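Local coordinates for protein 3-oxo-glucose-6-phosphate:glutamate aminotransferase (Bacillus subtilis subsp. subtilis, PDB 4K2M) that transfers an amino group from glutamate to 3-dehydro-glucose 6-phosphate with pyridoxal phosphate, giving kanosamine 6-phosphate on the route to the antibiotics kanosamine and neotrehalosadiamine, at residues K389-L392 with V393-K396; H204-M207 with Q208-R211; E49-I53 with E54-F58; I38-E41 with R42-Q45; A331-N335 with K336-E340. All coordinates share one frame; numbering follows the deposited sequence.

Interaction 1: K389-L392 with V393-K396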
# COMPACT_ATOMS: atom_id res chain seq x y z
N LYS A 389 10.32 -10.58 21.82
CA LYS A 389 11.18 -9.83 22.75
C LYS A 389 11.02 -8.33 22.55
O LYS A 389 11.89 -7.65 21.99
CB LYS A 389 12.64 -10.26 22.59
CG LYS A 389 12.94 -11.64 23.20
CD LYS A 389 14.22 -12.25 22.63
CE LYS A 389 14.75 -13.40 23.49
NZ LYS A 389 13.87 -14.61 23.50
N THR A 390 9.90 -7.81 23.03
CA THR A 390 9.57 -6.40 22.89
C THR A 390 9.31 -5.82 24.28
O THR A 390 8.99 -6.56 25.21
CB THR A 390 8.30 -6.20 22.03
OG1 THR A 390 7.16 -6.72 22.75
CG2 THR A 390 8.42 -6.92 20.70
N PRO A 391 9.41 -4.50 24.43
CA PRO A 391 9.11 -3.92 25.74
C PRO A 391 7.67 -4.23 26.20
O PRO A 391 7.45 -4.55 27.37
CB PRO A 391 9.28 -2.42 25.49
CG PRO A 391 10.33 -2.34 24.40
CD PRO A 391 10.00 -3.52 23.49
N LEU A 392 6.71 -4.17 25.28
CA LEU A 392 5.33 -4.50 25.63
C LEU A 392 5.21 -5.91 26.23
O LEU A 392 4.58 -6.11 27.27
CB LEU A 392 4.44 -4.40 24.38
CG LEU A 392 2.98 -4.82 24.58
CD1 LEU A 392 2.28 -3.90 25.57
CD2 LEU A 392 2.24 -4.84 23.26
N VAL A 393 5.82 -6.89 25.56
CA VAL A 393 5.69 -8.26 26.04
C VAL A 393 6.38 -8.41 27.39
O VAL A 393 5.83 -9.01 28.31
CB VAL A 393 6.28 -9.24 25.03
CG1 VAL A 393 6.46 -10.61 25.67
CG2 VAL A 393 5.38 -9.35 23.80
N GLN A 394 7.58 -7.85 27.50
CA GLN A 394 8.31 -7.91 28.76
C GLN A 394 7.54 -7.26 29.89
O GLN A 394 7.48 -7.79 31.01
CB GLN A 394 9.67 -7.23 28.61
CG GLN A 394 10.63 -7.93 27.66
CD GLN A 394 11.92 -7.15 27.47
OE1 GLN A 394 12.91 -7.37 28.17
NE2 GLN A 394 11.90 -6.21 26.53
N ASP A 395 6.92 -6.12 29.61
CA ASP A 395 6.25 -5.33 30.65
C ASP A 395 4.86 -5.82 31.01
O ASP A 395 4.43 -5.69 32.15
CB ASP A 395 6.17 -3.85 30.25
CG ASP A 395 7.54 -3.20 30.07
OD1 ASP A 395 8.53 -3.72 30.62
OD2 ASP A 395 7.62 -2.15 29.39
N LYS A 396 4.13 -6.39 30.05
CA LYS A 396 2.71 -6.62 30.25
C LYS A 396 2.24 -8.07 30.08
O LYS A 396 1.18 -8.44 30.58
CB LYS A 396 1.90 -5.73 29.32
CG LYS A 396 2.16 -4.25 29.51
CD LYS A 396 0.97 -3.44 29.03
CE LYS A 396 1.12 -1.97 29.38
NZ LYS A 396 -0.18 -1.25 29.21
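Thr390 and Gln394 set the first rung of helix 391-396, Gln394 N giving a nearly straight bond (172°) to Thr390 O at 3.0 Å, and the i to i+4 pattern continues from Pro391 O to Asp395 N and from Leu392 O to Lys396 N. Thr390 is the N-cap. Its hydroxyl is folded back between its own N and carbonyl carbon (chi1 67°), which brings OG1 within 3.1 Å of Val393 N as acceptor of the capping bond. The same oxygen lies 3.3 Å from Val393 CG2, a methyl beside the backbone N. Thr390 O has a second donor: the extended side chain of Gln394 carries NE2 back to it for a weak bond of 3.2 Å. One turn on, Leu392 CD1 rests on the aliphatic part of Lys396, with CD at 3.7 Å, while the rest of the lysine chain runs outward. The contact is placed against the second subunit, where Leu392 N bonds to the side chain of Asn290 and Thr390 packs on Ile289, both of that other chain. The short helix lies at the surface and precedes helix 403-411 and strand 412-415 in its own chain.

Interaction 2: H204-M207 with Q208-R211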
# COMPACT_ATOMS: atom_id res chain seq x y z
N HIS A 204 -10.91 -23.17 8.90
CA HIS A 204 -11.98 -22.32 9.42
C HIS A 204 -12.10 -22.50 10.94
O HIS A 204 -12.21 -23.63 11.44
CB HIS A 204 -13.30 -22.72 8.75
CG HIS A 204 -14.25 -21.59 8.53
ND1 HIS A 204 -15.25 -21.63 7.58
CD2 HIS A 204 -14.36 -20.38 9.14
CE1 HIS A 204 -15.93 -20.50 7.61
NE2 HIS A 204 -15.41 -19.73 8.55
N SER A 205 -12.07 -21.38 11.68
CA SER A 205 -12.30 -21.40 13.12
C SER A 205 -13.74 -21.84 13.39
O SER A 205 -14.57 -21.83 12.48
CB SER A 205 -12.12 -20.01 13.69
OG SER A 205 -10.80 -19.56 13.55
N ASP A 206 -14.03 -22.20 14.64
CA ASP A 206 -15.39 -22.62 15.01
C ASP A 206 -16.28 -21.39 15.19
O ASP A 206 -16.58 -20.98 16.31
CB ASP A 206 -15.36 -23.43 16.30
CG ASP A 206 -16.72 -24.07 16.63
OD1 ASP A 206 -17.75 -23.74 15.99
OD2 ASP A 206 -16.75 -24.90 17.57
N MET A 207 -16.71 -20.82 14.06
CA MET A 207 -17.34 -19.51 14.10
C MET A 207 -18.72 -19.48 14.75
O MET A 207 -19.09 -18.50 15.40
CB MET A 207 -17.39 -18.90 12.69
CG MET A 207 -16.01 -18.52 12.13
SD MET A 207 -15.18 -17.29 13.13
CE MET A 207 -16.21 -15.86 12.81
N GLN A 208 -19.48 -20.56 14.60
CA GLN A 208 -20.81 -20.59 15.25
C GLN A 208 -20.69 -20.49 16.77
O GLN A 208 -21.43 -19.74 17.43
CB GLN A 208 -21.61 -21.83 14.83
CG GLN A 208 -23.01 -21.85 15.44
CD GLN A 208 -23.86 -23.00 14.91
OE1 GLN A 208 -23.34 -24.01 14.44
NE2 GLN A 208 -25.18 -22.84 14.99
N HIS A 209 -19.73 -21.22 17.33
CA HIS A 209 -19.53 -21.22 18.77
C HIS A 209 -18.98 -19.86 19.21
O HIS A 209 -19.43 -19.28 20.19
CB HIS A 209 -18.59 -22.38 19.14
CG HIS A 209 -18.47 -22.64 20.61
ND1 HIS A 209 -19.05 -21.83 21.56
CD2 HIS A 209 -17.84 -23.63 21.28
CE1 HIS A 209 -18.78 -22.31 22.76
NE2 HIS A 209 -18.05 -23.40 22.62
N ILE A 210 -18.03 -19.32 18.45
CA ILE A 210 -17.53 -17.98 18.71
C ILE A 210 -18.66 -16.94 18.69
O ILE A 210 -18.72 -16.09 19.57
CB ILE A 210 -16.38 -17.62 17.71
CG1 ILE A 210 -15.17 -18.52 17.96
CG2 ILE A 210 -16.00 -16.14 17.86
CD1 ILE A 210 -14.04 -18.38 16.92
N ARG A 211 -19.56 -17.03 17.71
CA ARG A 211 -20.67 -16.08 17.63
C ARG A 211 -21.63 -16.23 18.82
O ARG A 211 -22.17 -15.24 19.32
CB ARG A 211 -21.41 -16.27 16.28
CG ARG A 211 -22.77 -15.56 16.14
CD ARG A 211 -22.71 -14.11 16.57
NE ARG A 211 -21.91 -13.28 15.68
CZ ARG A 211 -21.69 -11.98 15.87
NH1 ARG A 211 -22.20 -11.36 16.93
NH2 ARG A 211 -20.95 -11.30 15.01
O HOH W 1 -18.88 -23.07 13.07
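Met207 meets Ile210 through its sulfur, SD lying 4.1 Å from the isoleucine CD1. The methionine chain is bent at both chi2 and chi3, and in this curled form SD faces that methyl. Ile210 also touches the loop before the helix: CG1 sits 3.3 Å from Asp206 O, and CD1 approaches Ser205 CB at 4.1 Å. Ile210 N donates to that same Asp206 O, the first i to i+4 bond, and Arg211 N follows with a bond to Met207 O. Strands 192-195 and 220-224 are parallel neighbours in the large sheet of this aspartate aminotransferase fold, and helix 207-217 is the helix of the beta-alpha-beta crossover between them. Met207 packs on Val221 and Glu223 of strand 220-224 and on Pro197. Asp206 is the N-cap and also the centre of an inverse gamma turn. Its CG stands anti to its own N (chi1 -172°), which turns OD1 toward His209 N for a capping bond that is weak at 3.5 Å. A water bridges the same cap, donating to Asp206 OD1 and accepting from Gln208 N at 3.0 Å. OD2 lies near the plane of the His209 ring, at its edge, 4.1 Å from CD2; the imidazole NE2 is bonded to Asp182 instead.

Interaction 3: E49-I53 with E54-F58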
# COMPACT_ATOMS: atom_id res chain seq x y z
N GLU A 49 -13.36 -31.70 -21.25
CA GLU A 49 -13.15 -33.13 -21.42
C GLU A 49 -12.99 -33.81 -20.07
O GLU A 49 -12.73 -33.15 -19.07
CB GLU A 49 -11.92 -33.41 -22.29
CG GLU A 49 -11.93 -32.74 -23.67
CD GLU A 49 -12.96 -33.34 -24.61
OE1 GLU A 49 -13.59 -34.37 -24.26
OE2 GLU A 49 -13.15 -32.79 -25.72
N LYS A 50 -13.17 -35.12 -20.06
CA LYS A 50 -12.93 -35.92 -18.86
C LYS A 50 -11.49 -35.72 -18.40
O LYS A 50 -10.57 -35.72 -19.21
CB LYS A 50 -13.22 -37.39 -19.19
CG LYS A 50 -12.33 -38.38 -18.49
CD LYS A 50 -13.16 -39.23 -17.58
CE LYS A 50 -12.33 -40.29 -16.89
NZ LYS A 50 -11.29 -39.69 -16.02
N ILE A 51 -11.31 -35.53 -17.09
CA ILE A 51 -10.03 -35.16 -16.49
C ILE A 51 -9.37 -36.35 -15.78
O ILE A 51 -10.04 -37.09 -15.07
CB ILE A 51 -10.25 -34.02 -15.44
CG1 ILE A 51 -10.47 -32.69 -16.15
CG2 ILE A 51 -9.10 -33.94 -14.44
CD1 ILE A 51 -9.49 -32.44 -17.27
N ASP A 52 -8.07 -36.55 -15.99
CA ASP A 52 -7.29 -37.38 -15.08
C ASP A 52 -6.49 -36.38 -14.27
O ASP A 52 -5.67 -35.66 -14.84
CB ASP A 52 -6.31 -38.29 -15.83
CG ASP A 52 -5.41 -39.08 -14.88
OD1 ASP A 52 -4.24 -38.67 -14.67
OD2 ASP A 52 -5.88 -40.10 -14.33
N ILE A 53 -6.75 -36.28 -12.97
CA ILE A 53 -6.18 -35.16 -12.21
C ILE A 53 -4.66 -35.16 -12.29
O ILE A 53 -4.07 -34.11 -12.57
CB ILE A 53 -6.62 -35.14 -10.76
CG1 ILE A 53 -8.11 -34.84 -10.68
CG2 ILE A 53 -5.85 -34.03 -9.96
CD1 ILE A 53 -8.72 -35.23 -9.36
N GLU A 54 -4.04 -36.30 -12.03
CA GLU A 54 -2.58 -36.34 -11.96
C GLU A 54 -1.94 -35.89 -13.26
O GLU A 54 -1.01 -35.10 -13.26
CB GLU A 54 -2.06 -37.72 -11.51
CG GLU A 54 -2.39 -38.08 -10.04
CD GLU A 54 -3.69 -38.84 -9.87
OE1 GLU A 54 -4.58 -38.77 -10.76
OE2 GLU A 54 -3.81 -39.53 -8.83
N HIS A 55 -2.46 -36.35 -14.39
CA HIS A 55 -1.89 -35.94 -15.66
C HIS A 55 -2.34 -34.55 -16.12
O HIS A 55 -1.52 -33.71 -16.53
CB HIS A 55 -2.18 -36.95 -16.77
CG HIS A 55 -1.54 -36.58 -18.06
ND1 HIS A 55 -0.17 -36.65 -18.26
CD2 HIS A 55 -2.06 -36.07 -19.20
CE1 HIS A 55 0.11 -36.24 -19.48
NE2 HIS A 55 -1.01 -35.87 -20.07
N ASP A 56 -3.65 -34.30 -16.07
CA ASP A 56 -4.19 -33.11 -16.73
C ASP A 56 -4.00 -31.84 -15.91
O ASP A 56 -3.78 -30.76 -16.48
CB ASP A 56 -5.66 -33.30 -17.12
CG ASP A 56 -5.85 -34.38 -18.17
OD1 ASP A 56 -5.09 -34.36 -19.17
OD2 ASP A 56 -6.74 -35.23 -18.01
N LEU A 57 -4.08 -31.95 -14.59
CA LEU A 57 -3.89 -30.77 -13.74
C LEU A 57 -2.45 -30.61 -13.27
O LEU A 57 -1.99 -29.48 -13.08
CB LEU A 57 -4.83 -30.79 -12.53
CG LEU A 57 -6.31 -30.85 -12.86
CD1 LEU A 57 -7.15 -30.58 -11.61
CD2 LEU A 57 -6.66 -29.86 -13.98
N PHE A 58 -1.74 -31.72 -13.08
CA PHE A 58 -0.40 -31.65 -12.48
C PHE A 58 0.74 -32.03 -13.42
O PHE A 58 1.90 -31.85 -13.07
CB PHE A 58 -0.34 -32.53 -11.23
CG PHE A 58 -1.07 -31.95 -10.05
CD1 PHE A 58 -0.42 -31.10 -9.17
CD2 PHE A 58 -2.42 -32.25 -9.83
CE1 PHE A 58 -1.09 -30.55 -8.09
CE2 PHE A 58 -3.10 -31.70 -8.75
CZ PHE A 58 -2.43 -30.86 -7.87
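Ile53 O is approached by two backbone donors, Leu57 N at 3.0 Å and Phe58 N through a weak bond at 3.4 Å, a pair that goes with the wider, pi-type turn at 54-57. The Phe58 ring presents its edge to the same oxygen, which lies in the ring plane. Phe58 runs alongside Ile53, with CE2 3.8 Å from the isoleucine CG2, the branch that also meets Leu57 CD1. At the start of the helix Asp52 is the N-cap: OD1 accepts from His55 N at 2.9 Å, on its anti side and somewhat out of the carboxylate plane. Asp56 answers in the reverse direction, OD2 taking the N-H of Asp52 at 2.8 Å in a bond bent by only a few degrees. The N-H of the capping residue is thus itself taken by a side chain four residues on. With CG beside its own backbone N (chi1 -65°), Asp56 holds OD2 to that N-H, and Ile51 CD1 touches Asp56 CB at 3.9 Å. Ile53 and Phe58 pack on Phe321 of helix 312-329, and Lys318 makes a cation-pi contact with the Phe58 ring. The carboxylates of Asp52, Glu54 and Asp56 are gathered near the N-terminal end, where the helix dipole would probably favour their negative charge, although Asp52 OD1 and Glu54 OE1, 3.9 Å apart, would oppose one another.

Interaction 4: I38-E41 with R42-Q45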
# COMPACT_ATOMS: atom_id res chain seq x y z
N ILE A 38 -16.30 -15.38 -12.20
CA ILE A 38 -14.95 -15.16 -12.68
C ILE A 38 -13.97 -16.19 -12.09
O ILE A 38 -13.02 -16.60 -12.77
CB ILE A 38 -14.51 -13.72 -12.31
CG1 ILE A 38 -13.09 -13.43 -12.75
CG2 ILE A 38 -14.63 -13.52 -10.82
CD1 ILE A 38 -12.69 -11.99 -12.45
N VAL A 39 -14.22 -16.61 -10.85
CA VAL A 39 -13.28 -17.49 -10.15
C VAL A 39 -13.18 -18.85 -10.80
O VAL A 39 -12.22 -19.60 -10.55
CB VAL A 39 -13.60 -17.66 -8.64
CG1 VAL A 39 -13.53 -16.33 -7.92
CG2 VAL A 39 -14.98 -18.33 -8.42
N ASN A 40 -14.16 -19.17 -11.64
CA ASN A 40 -14.23 -20.48 -12.29
C ASN A 40 -13.76 -20.45 -13.73
O ASN A 40 -13.86 -21.44 -14.45
CB ASN A 40 -15.67 -21.01 -12.25
CG ASN A 40 -16.09 -21.51 -10.88
OD1 ASN A 40 -15.27 -21.89 -10.05
ND2 ASN A 40 -17.40 -21.54 -10.66
N GLU A 41 -13.23 -19.31 -14.18
CA GLU A 41 -12.94 -19.16 -15.60
C GLU A 41 -11.98 -20.23 -16.14
O GLU A 41 -12.19 -20.76 -17.24
CB GLU A 41 -12.43 -17.75 -15.91
CG GLU A 41 -13.54 -16.71 -15.99
CD GLU A 41 -14.50 -16.96 -17.14
OE1 GLU A 41 -15.73 -16.90 -16.93
OE2 GLU A 41 -14.01 -17.21 -18.27
N ARG A 42 -10.95 -20.56 -15.37
CA ARG A 42 -9.97 -21.54 -15.84
C ARG A 42 -10.49 -22.97 -15.81
O ARG A 42 -9.93 -23.85 -16.45
CB ARG A 42 -8.64 -21.39 -15.08
CG ARG A 42 -7.90 -20.10 -15.42
CD ARG A 42 -7.48 -20.09 -16.90
NE ARG A 42 -7.14 -18.76 -17.40
CZ ARG A 42 -8.00 -17.94 -18.00
NH1 ARG A 42 -9.26 -18.30 -18.17
NH2 ARG A 42 -7.59 -16.75 -18.44
N TRP A 43 -11.59 -23.20 -15.09
CA TRP A 43 -12.23 -24.53 -15.07
C TRP A 43 -12.92 -24.80 -16.41
O TRP A 43 -12.96 -25.94 -16.88
CB TRP A 43 -13.28 -24.61 -13.97
CG TRP A 43 -12.83 -25.17 -12.64
CD1 TRP A 43 -13.10 -24.65 -11.41
CD2 TRP A 43 -12.10 -26.39 -12.41
NE1 TRP A 43 -12.58 -25.46 -10.42
CE2 TRP A 43 -11.96 -26.53 -11.01
CE3 TRP A 43 -11.57 -27.38 -13.25
CZ2 TRP A 43 -11.29 -27.61 -10.43
CZ3 TRP A 43 -10.90 -28.45 -12.68
CH2 TRP A 43 -10.76 -28.56 -11.28
N LYS A 44 -13.46 -23.75 -17.02
CA LYS A 44 -14.25 -23.86 -18.25
C LYS A 44 -13.58 -24.66 -19.36
O LYS A 44 -14.19 -25.57 -19.94
CB LYS A 44 -14.60 -22.47 -18.79
CG LYS A 44 -15.68 -21.73 -18.02
CD LYS A 44 -15.97 -20.39 -18.69
CE LYS A 44 -17.40 -19.93 -18.45
NZ LYS A 44 -18.17 -19.84 -19.73
N GLN A 45 -12.34 -24.33 -19.68
CA GLN A 45 -11.63 -25.04 -20.74
C GLN A 45 -11.24 -26.42 -20.25
O GLN A 45 -11.33 -27.41 -20.99
CB GLN A 45 -10.38 -24.26 -21.17
CG GLN A 45 -9.48 -25.02 -22.16
CD GLN A 45 -10.13 -25.23 -23.52
OE1 GLN A 45 -10.93 -24.41 -23.99
NE2 GLN A 45 -9.78 -26.34 -24.17
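Arg42 follows directly on Glu41 where a 3-10 turn, residues 38-40, passes into helix 41-46 of the N-terminal domain. Arg42, deposited in two conformers, has NH2 in a salt bridge with Asp85 in the one described. Trp43 comes next, its N-H bonded to Asn40 O at 2.9 Å. The i to i+3 spacing is that of a 3-10 bond, so the tighter winding persists into the helix. The indole turns an edge to Asn40: OD1 lies in the ring plane, 3.8 Å from CD1, with the amide and ring planes 60° apart. Asn40 OD1 itself accepts from Ser313 OG, while ND2 donates to Glu35 O, so both ends of this buried amide are engaged and its flip is settled. The tryptophan then reaches between helices 13-24 and 312-329, touching Leu19 and Leu23 of the first and meeting Phe317 of the second edge to face. Lys44 N is shared between Glu41 O, at 3.3 Å, and a weaker, longer bond to Asn40 O. Its side chain lies beside that of Glu41 and points the same way; the bend of Glu41 at chi2 (-65°) lays its carboxylate along the lysine methylenes, OE2 3.8 Å from CD. The charges remain apart, with Glu41 OE1 4.7 Å from Lys44 NZ. At Gln45 the regular alpha-helical spacing has not yet closed: its N stands 4.3 Å from Glu41 O.

Interaction 5: A331-N335 with K336-E340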
# COMPACT_ATOMS: atom_id res chain seq x y z
N ALA A 331 -0.42 -41.68 5.71
CA ALA A 331 -1.30 -42.28 6.71
C ALA A 331 -0.61 -43.19 7.73
O ALA A 331 -0.89 -43.13 8.93
CB ALA A 331 -2.42 -43.05 6.03
N GLU A 332 0.28 -44.05 7.24
CA GLU A 332 0.93 -45.04 8.10
C GLU A 332 1.70 -44.36 9.22
O GLU A 332 1.71 -44.86 10.36
CB GLU A 332 1.87 -45.92 7.28
CG GLU A 332 2.43 -47.11 8.07
CD GLU A 332 3.66 -47.73 7.41
OE1 GLU A 332 3.72 -47.80 6.16
OE2 GLU A 332 4.59 -48.13 8.15
N LEU A 333 2.33 -43.23 8.92
CA LEU A 333 3.13 -42.54 9.94
C LEU A 333 2.24 -42.03 11.07
O LEU A 333 2.67 -41.95 12.23
CB LEU A 333 3.92 -41.38 9.33
CG LEU A 333 5.00 -41.76 8.30
CD1 LEU A 333 5.64 -40.52 7.69
CD2 LEU A 333 6.07 -42.63 8.96
N GLN A 334 0.99 -41.70 10.76
CA GLN A 334 0.06 -41.29 11.79
C GLN A 334 -0.56 -42.49 12.50
O GLN A 334 -0.75 -42.47 13.70
CB GLN A 334 -1.05 -40.40 11.23
CG GLN A 334 -2.15 -40.10 12.24
CD GLN A 334 -3.15 -39.07 11.74
OE1 GLN A 334 -3.18 -37.94 12.22
NE2 GLN A 334 -3.97 -39.46 10.77
N ASN A 335 -0.87 -43.54 11.74
CA ASN A 335 -1.43 -44.75 12.33
C ASN A 335 -0.52 -45.37 13.39
O ASN A 335 -0.99 -45.97 14.36
CB ASN A 335 -1.73 -45.80 11.24
CG ASN A 335 -2.80 -45.34 10.28
OD1 ASN A 335 -3.61 -44.47 10.59
ND2 ASN A 335 -2.81 -45.94 9.08
N LYS A 336 0.78 -45.22 13.20
CA LYS A 336 1.78 -45.75 14.12
C LYS A 336 2.20 -44.74 15.17
O LYS A 336 3.12 -44.99 15.94
CB LYS A 336 3.00 -46.25 13.36
CG LYS A 336 2.70 -47.45 12.48
CD LYS A 336 3.97 -48.06 11.93
CE LYS A 336 3.66 -49.21 10.99
NZ LYS A 336 4.86 -49.59 10.20
N GLY A 337 1.53 -43.58 15.17
CA GLY A 337 1.72 -42.58 16.20
C GLY A 337 2.98 -41.74 16.07
O GLY A 337 3.38 -41.08 17.03
N TYR A 338 3.61 -41.74 14.90
CA TYR A 338 4.84 -40.97 14.73
C TYR A 338 4.58 -39.49 14.41
O TYR A 338 5.36 -38.62 14.78
CB TYR A 338 5.75 -41.57 13.66
CG TYR A 338 6.06 -43.05 13.87
CD1 TYR A 338 6.26 -43.89 12.78
CD2 TYR A 338 6.17 -43.58 15.15
CE1 TYR A 338 6.54 -45.24 12.96
CE2 TYR A 338 6.45 -44.92 15.34
CZ TYR A 338 6.64 -45.74 14.25
OH TYR A 338 6.92 -47.07 14.44
N ILE A 339 3.49 -39.21 13.70
CA ILE A 339 3.13 -37.83 13.38
C ILE A 339 1.63 -37.63 13.56
O ILE A 339 0.88 -38.60 13.70
CB ILE A 339 3.50 -37.46 11.93
CG1 ILE A 339 2.66 -38.26 10.93
CG2 ILE A 339 5.00 -37.64 11.67
CD1 ILE A 339 2.85 -37.81 9.47
N GLU A 340 1.20 -36.37 13.56
CA GLU A 340 -0.23 -36.08 13.41
C GLU A 340 -0.44 -35.45 12.04
O GLU A 340 0.32 -34.58 11.64
CB GLU A 340 -0.71 -35.10 14.48
CG GLU A 340 -0.84 -35.68 15.88
CD GLU A 340 -1.37 -34.64 16.87
OE1 GLU A 340 -2.42 -34.02 16.58
OE2 GLU A 340 -0.73 -34.44 17.93
O HOH W 2 -0.40 -39.83 15.85
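The phenol ring of Tyr338 meets Leu333 at its CD1 atom, 4.0 Å from the leucine CD2, the two side chains crossing at about a right angle; one face of the ring carries Lys336 CB, displaced toward the rim. Of the other flat groups, the Gln334 amide brings OE1 3.7 Å from Glu340 CA while accepting from Leu341 N. The Glu332 carboxylate is met by Lys336 NZ on the anti side of OE2, well out of its plane. That salt bridge is modelled at 2.5 Å, short enough for the exact length to be doubtful. Both chains are extended and run side by side; with chi1 at -171° the glutamate leads off opposite its backbone N and continues along the lysine. Between these groups the backbone closes the helix with a Schellman motif. Tyr338 N bonds to Leu333 O at 2.8 Å and Gly337 N to Gln334 O at 2.9 Å, with Gly337 taking the positive phi of the C-prime position. Leu333 O also accepts from Ile339 N, whose side chain folds back to put CD1 3.7 Å from Leu333 CB. A water donates to Ile339 O and, weakly, to Gln334 O. Leu333, Tyr338 and Ile339 all pack on helix 423-441. From the same helix Lys438 makes a second salt bridge to Glu332 OE2. The two lysines near that oxygen would probably favour the ionised glutamate, and Leu333 O and Gln334 O find donors in the turn.

Along the chain the order is interaction 4, 3, 2, 5, 1. Interactions 4 and 3 belong to the N-terminal domain, on the successive helices 41-46 and 53-57; their centres are 15 Å apart and they touch, Leu57 CD1 lying 4.2 Å from Trp43 CH2. The remaining three fall in the aminotransferase part. Interaction 2 lies at the large sheet, with the Ser205 side chain about 10 Å from the bound aldimine. Interaction 5 ends a helix, its centre 28 Å from that of interaction 2. Interaction 1 lies across the chain's centre from the N-terminal pair, 52 Å from interaction 3 between centres, and faces the second subunit. Helix ends are thus shaped locally in widely separated parts of the subunit.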